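Local coordinates for penicillin-binding protein 2 (Pbp2) (Helicobacter pylori, PDB 5LP5), which probably cross-links peptidoglycan as a penicillin-binding transpeptidase of cell wall synthesis and cell shape, working in complex with MreC, at residues Phe371-Leu383 with Asp421-Gly433. Numbering follows the deposited sequence.
Sequences FYKFGLEISIEKL and DWRVGDTLITAIG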
loop_
_atom_site.group_PDB
_atom_site.type_symbol
_atom_site.label_atom_id
_atom_site.label_comp_id
_atom_site.label_asym_id
_atom_site.label_seq_id
_atom_site.Cartn_x
_atom_site.Cartn_y
_atom_site.Cartn_z
ATOM N N PHE A 371 2.156 7.137 56.312
ATOM C CA PHE A 371 1.162 7.859 55.514
ATOM C C PHE A 371 -0.190 7.835 56.188
ATOM O O PHE A 371 -0.932 8.804 56.105
ATOM C CB PHE A 371 1.080 7.287 54.087
ATOM C CG PHE A 371 2.385 7.374 53.336
ATOM C CD1 PHE A 371 2.783 8.566 52.744
ATOM C CD2 PHE A 371 3.226 6.281 53.250
ATOM C CE1 PHE A 371 3.984 8.661 52.074
ATOM C CE2 PHE A 371 4.425 6.376 52.586
ATOM C CZ PHE A 371 4.809 7.566 52.001
ATOM N N TYR A 372 -0.515 6.744 56.864
ATOM C CA TYR A 372 -1.714 6.721 57.699
ATOM C C TYR A 372 -1.686 7.854 58.741
ATOM O O TYR A 372 -2.661 8.587 58.914
ATOM C CB TYR A 372 -1.877 5.371 58.418
ATOM C CG TYR A 372 -2.276 4.186 57.544
ATOM C CD1 TYR A 372 -3.161 4.334 56.473
ATOM C CD2 TYR A 372 -1.795 2.906 57.821
ATOM C CE1 TYR A 372 -3.523 3.250 55.688
ATOM C CE2 TYR A 372 -2.159 1.819 57.044
ATOM C CZ TYR A 372 -3.023 1.997 55.982
ATOM O OH TYR A 372 -3.377 0.921 55.208
ATOM N N LYS A 373 -0.557 7.997 59.428
ATOM C CA LYS A 373 -0.447 8.948 60.536
ATOM C C LYS A 373 -0.541 10.402 60.088
ATOM O O LYS A 373 -1.346 11.161 60.632
ATOM C CB LYS A 373 0.843 8.720 61.326
ATOM C CG LYS A 373 0.681 7.663 62.403
ATOM C CD LYS A 373 1.949 7.544 63.222
ATOM C CE LYS A 373 1.856 6.451 64.273
ATOM N NZ LYS A 373 3.127 6.311 65.043
ATOM N N PHE A 374 0.274 10.797 59.113
ATOM C CA PHE A 374 0.239 12.185 58.636
ATOM C C PHE A 374 -1.038 12.456 57.835
ATOM O O PHE A 374 -1.452 13.611 57.687
ATOM C CB PHE A 374 1.493 12.540 57.825
ATOM C CG PHE A 374 2.733 12.702 58.671
ATOM C CD1 PHE A 374 2.954 13.865 59.407
ATOM C CD2 PHE A 374 3.684 11.683 58.742
ATOM C CE1 PHE A 374 4.098 14.002 60.196
ATOM C CE2 PHE A 374 4.832 11.820 59.519
ATOM C CZ PHE A 374 5.042 12.981 60.247
ATOM N N GLY A 375 -1.658 11.383 57.340
ATOM C CA GLY A 375 -2.930 11.466 56.626
ATOM C C GLY A 375 -4.052 11.941 57.529
ATOM O O GLY A 375 -5.002 12.582 57.067
ATOM N N LEU A 376 -3.941 11.614 58.818
ATOM C CA LEU A 376 -4.863 12.125 59.844
ATOM C C LEU A 376 -4.830 13.659 59.928
ATOM O O LEU A 376 -5.857 14.308 60.165
ATOM C CB LEU A 376 -4.526 11.529 61.220
ATOM C CG LEU A 376 -4.732 10.023 61.374
ATOM C CD1 LEU A 376 -4.044 9.504 62.625
ATOM C CD2 LEU A 376 -6.210 9.682 61.392
ATOM N N GLU A 377 -3.641 14.220 59.718
ATOM C CA GLU A 377 -3.398 15.648 59.913
ATOM C C GLU A 377 -3.529 16.499 58.620
ATOM O O GLU A 377 -3.495 17.736 58.681
ATOM C CB GLU A 377 -2.017 15.839 60.582
ATOM C CG GLU A 377 -1.834 15.043 61.888
ATOM C CD GLU A 377 -0.419 15.108 62.487
ATOM O OE1 GLU A 377 0.408 15.944 62.048
ATOM O OE2 GLU A 377 -0.128 14.310 63.414
ATOM N N ILE A 378 -3.698 15.846 57.462
ATOM C CA ILE A 378 -3.833 16.560 56.178
ATOM C C ILE A 378 -5.271 16.556 55.689
ATOM O O ILE A 378 -5.960 15.535 55.771
ATOM C CB ILE A 378 -2.916 15.962 55.063
ATOM C CG1 ILE A 378 -2.848 16.872 53.828
ATOM C CG2 ILE A 378 -3.382 14.582 54.615
ATOM C CD1 ILE A 378 -2.228 18.226 54.093
ATOM N N SER A 379 -5.723 17.696 55.175
ATOM C CA SER A 379 -7.061 17.781 54.592
ATOM C C SER A 379 -7.052 17.151 53.207
ATOM O O SER A 379 -6.102 17.333 52.453
ATOM C CB SER A 379 -7.526 19.229 54.497
ATOM O OG SER A 379 -6.689 19.974 53.646
ATOM N N ILE A 380 -8.110 16.419 52.872
ATOM C CA ILE A 380 -8.192 15.760 51.574
ATOM C C ILE A 380 -8.173 16.789 50.451
ATOM O O ILE A 380 -7.740 16.488 49.340
ATOM C CB ILE A 380 -9.441 14.840 51.444
ATOM C CG1 ILE A 380 -9.362 13.990 50.171
ATOM C CG2 ILE A 380 -10.728 15.651 51.441
ATOM C CD1 ILE A 380 -8.185 13.037 50.112
ATOM N N GLU A 381 -8.637 18.004 50.735
ATOM C CA GLU A 381 -8.596 19.044 49.720
ATOM C C GLU A 381 -7.176 19.380 49.268
ATOM O O GLU A 381 -6.924 19.561 48.080
ATOM C CB GLU A 381 -9.294 20.302 50.209
ATOM C CG GLU A 381 -9.223 21.442 49.199
ATOM C CD GLU A 381 -10.549 22.192 49.008
ATOM O OE1 GLU A 381 -11.560 21.877 49.695
ATOM O OE2 GLU A 381 -10.572 23.095 48.140
ATOM N N LYS A 382 -6.253 19.452 50.217
ATOM C CA LYS A 382 -4.845 19.774 49.917
ATOM C C LYS A 382 -4.010 18.593 49.354
ATOM O O LYS A 382 -3.218 18.762 48.419
ATOM C CB LYS A 382 -4.180 20.374 51.158
ATOM C CG LYS A 382 -4.822 21.696 51.542
ATOM C CD LYS A 382 -4.122 22.404 52.686
ATOM C CE LYS A 382 -4.773 23.765 52.901
ATOM N NZ LYS A 382 -4.147 24.587 53.966
ATOM N N LEU A 383 -4.189 17.410 49.935
ATOM C CA LEU A 383 -3.596 16.189 49.403
ATOM C C LEU A 383 -3.982 16.020 47.932
ATOM O O LEU A 383 -3.122 15.844 47.075
ATOM C CB LEU A 383 -4.064 14.968 50.217
ATOM C CG LEU A 383 -3.605 13.569 49.783
ATOM C CD1 LEU A 383 -2.107 13.476 49.944
ATOM C CD2 LEU A 383 -4.274 12.467 50.572
ATOM N N ASP A 421 -20.672 11.031 53.080
ATOM C CA ASP A 421 -19.673 11.936 53.653
ATOM C C ASP A 421 -18.244 11.425 53.485
ATOM O O ASP A 421 -18.034 10.239 53.206
ATOM C CB ASP A 421 -19.947 12.176 55.142
ATOM C CG ASP A 421 -21.045 13.196 55.388
ATOM O OD1 ASP A 421 -21.353 14.007 54.494
ATOM O OD2 ASP A 421 -21.594 13.195 56.501
ATOM N N TRP A 422 -17.280 12.340 53.635
ATOM C CA TRP A 422 -15.861 12.001 53.519
ATOM C C TRP A 422 -15.249 11.713 54.883
ATOM O O TRP A 422 -14.704 12.604 55.536
ATOM C CB TRP A 422 -15.055 13.100 52.824
ATOM C CG TRP A 422 -13.626 12.658 52.523
ATOM C CD1 TRP A 422 -12.504 12.879 53.284
ATOM C CD2 TRP A 422 -13.193 11.899 51.394
ATOM N NE1 TRP A 422 -11.407 12.304 52.690
ATOM C CE2 TRP A 422 -11.802 11.709 51.520
ATOM C CE3 TRP A 422 -13.844 11.372 50.274
ATOM C CZ2 TRP A 422 -11.059 10.999 50.576
ATOM C CZ3 TRP A 422 -13.096 10.673 49.329
ATOM C CH2 TRP A 422 -11.721 10.493 49.494
ATOM N N ARG A 423 -15.333 10.457 55.302
ATOM C CA ARG A 423 -14.772 10.048 56.575
ATOM C C ARG A 423 -13.247 10.075 56.476
ATOM O O ARG A 423 -12.690 9.927 55.400
ATOM C CB ARG A 423 -15.281 8.669 56.972
ATOM C CG ARG A 423 -16.798 8.598 57.138
ATOM C CD ARG A 423 -17.254 7.151 57.149
ATOM N NE ARG A 423 -16.831 6.453 55.929
ATOM C CZ ARG A 423 -16.593 5.143 55.827
ATOM N NH1 ARG A 423 -16.723 4.338 56.881
ATOM N NH2 ARG A 423 -16.212 4.627 54.661
ATOM N N VAL A 424 -12.594 10.333 57.605
ATOM C CA VAL A 424 -11.141 10.214 57.764
ATOM C C VAL A 424 -10.545 8.935 57.127
ATOM O O VAL A 424 -9.445 8.975 56.579
ATOM C CB VAL A 424 -10.772 10.291 59.278
ATOM C CG1 VAL A 424 -11.557 9.257 60.089
ATOM C CG2 VAL A 424 -9.275 10.115 59.503
ATOM N N GLY A 425 -11.265 7.812 57.204
ATOM C CA GLY A 425 -10.801 6.546 56.637
ATOM C C GLY A 425 -10.525 6.637 55.143
ATOM O O GLY A 425 -9.638 5.950 54.623
ATOM N N ASP A 426 -11.288 7.496 54.462
ATOM C CA ASP A 426 -11.153 7.726 53.016
ATOM C C ASP A 426 -9.848 8.451 52.687
ATOM O O ASP A 426 -9.144 8.082 51.746
ATOM C CB ASP A 426 -12.347 8.538 52.495
ATOM C CG ASP A 426 -13.696 7.935 52.892
ATOM O OD1 ASP A 426 -13.742 6.765 53.325
ATOM O OD2 ASP A 426 -14.720 8.632 52.786
ATOM N N THR A 427 -9.533 9.483 53.470
ATOM C CA THR A 427 -8.252 10.187 53.363
ATOM C C THR A 427 -7.092 9.211 53.519
ATOM O O THR A 427 -6.096 9.298 52.804
ATOM C CB THR A 427 -8.111 11.271 54.445
ATOM O OG1 THR A 427 -9.236 12.156 54.403
ATOM C CG2 THR A 427 -6.863 12.061 54.232
ATOM N N LEU A 428 -7.240 8.274 54.449
ATOM C CA LEU A 428 -6.165 7.357 54.790
ATOM C C LEU A 428 -5.940 6.283 53.754
ATOM O O LEU A 428 -4.795 6.016 53.392
ATOM C CB LEU A 428 -6.440 6.688 56.127
ATOM C CG LEU A 428 -6.457 7.627 57.325
ATOM C CD1 LEU A 428 -6.657 6.808 58.592
ATOM C CD2 LEU A 428 -5.174 8.420 57.403
ATOM N N ILE A 429 -7.013 5.647 53.291
ATOM C CA ILE A 429 -6.868 4.616 52.261
ATOM C C ILE A 429 -6.411 5.227 50.925
ATOM O O ILE A 429 -5.700 4.584 50.142
ATOM C CB ILE A 429 -8.144 3.774 52.087
ATOM C CG1 ILE A 429 -7.832 2.516 51.259
ATOM C CG2 ILE A 429 -9.235 4.586 51.408
ATOM C CD1 ILE A 429 -8.868 1.408 51.360
ATOM N N THR A 430 -6.798 6.479 50.684
ATOM C CA THR A 430 -6.372 7.208 49.493
ATOM C C THR A 430 -4.895 7.574 49.576
ATOM O O THR A 430 -4.200 7.555 48.563
ATOM C CB THR A 430 -7.255 8.454 49.260
ATOM O OG1 THR A 430 -8.628 8.039 49.114
ATOM C CG2 THR A 430 -6.816 9.225 48.002
ATOM N N ALA A 431 -4.404 7.880 50.773
ATOM C CA ALA A 431 -2.986 8.239 50.944
ATOM C C ALA A 431 -2.024 7.082 50.660
ATOM O O ALA A 431 -0.822 7.287 50.626
ATOM C CB ALA A 431 -2.738 8.801 52.338
ATOM N N ILE A 432 -2.556 5.875 50.483
ATOM C CA ILE A 432 -1.761 4.739 50.001
ATOM C C ILE A 432 -2.236 4.215 48.644
ATOM O O ILE A 432 -1.965 3.069 48.273
ATOM C CB ILE A 432 -1.745 3.571 51.012
ATOM C CG1 ILE A 432 -3.158 3.000 51.235
ATOM C CG2 ILE A 432 -1.139 4.028 52.327
ATOM C CD1 ILE A 432 -3.156 1.543 51.666
ATOM N N GLY A 433 -2.952 5.060 47.915
ATOM C CA GLY A 433 -3.357 4.760 46.545
ATOM C C GLY A 433 -4.366 3.636 46.352
ATOM O O GLY A 433 -4.227 2.826 45.422
#
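In the mainly helical part of the transpeptidase domain, of the penicillin-binding and beta-lactamase fold, helices 371-377 and 424-430 pack through apolar side chains, their axes 8.7 Å apart at closest approach and their directions 136° apart, and Ile-380, at the start of the helix that follows 371-377, meets Trp-422. No hydrogen bond joins the two segments. Gly-375, with no side chain, presents its backbone to Leu-428 and Thr-427, whose CG2 is 3.4 Å from Gly-375 O. On the outer side, Leu-376 CD2 reaches Val-424 CG2 at 3.6 Å and also touches Leu-428 CD1. Tyr-372 has Leu-428 O at its ring edge; its OH, hydrogen-bonded to Arg-347 O, lies 3.6 Å from Ile-432 CD1. Phe-371 sets its CB against Ala-431 while its ring leads off to Lys-314 and Val-317, beside what is probably the active-site SxxK helix. Beyond the turn, Leu-383 CD2 meets Ala-431 CB. Ile-380 crosses the indole of Trp-422 at about a right angle: CG2 makes a CH-pi contact 3.9 Å from the centroid of the five-membered ring, and CG1 touches CZ2. Asp-426 CB covers the opposite face, sandwiching the indole. The ring is further fixed at its edge, where Trp-422 NE1 donates nearly in plane to Thr-427 OG1 over 2.8 Å.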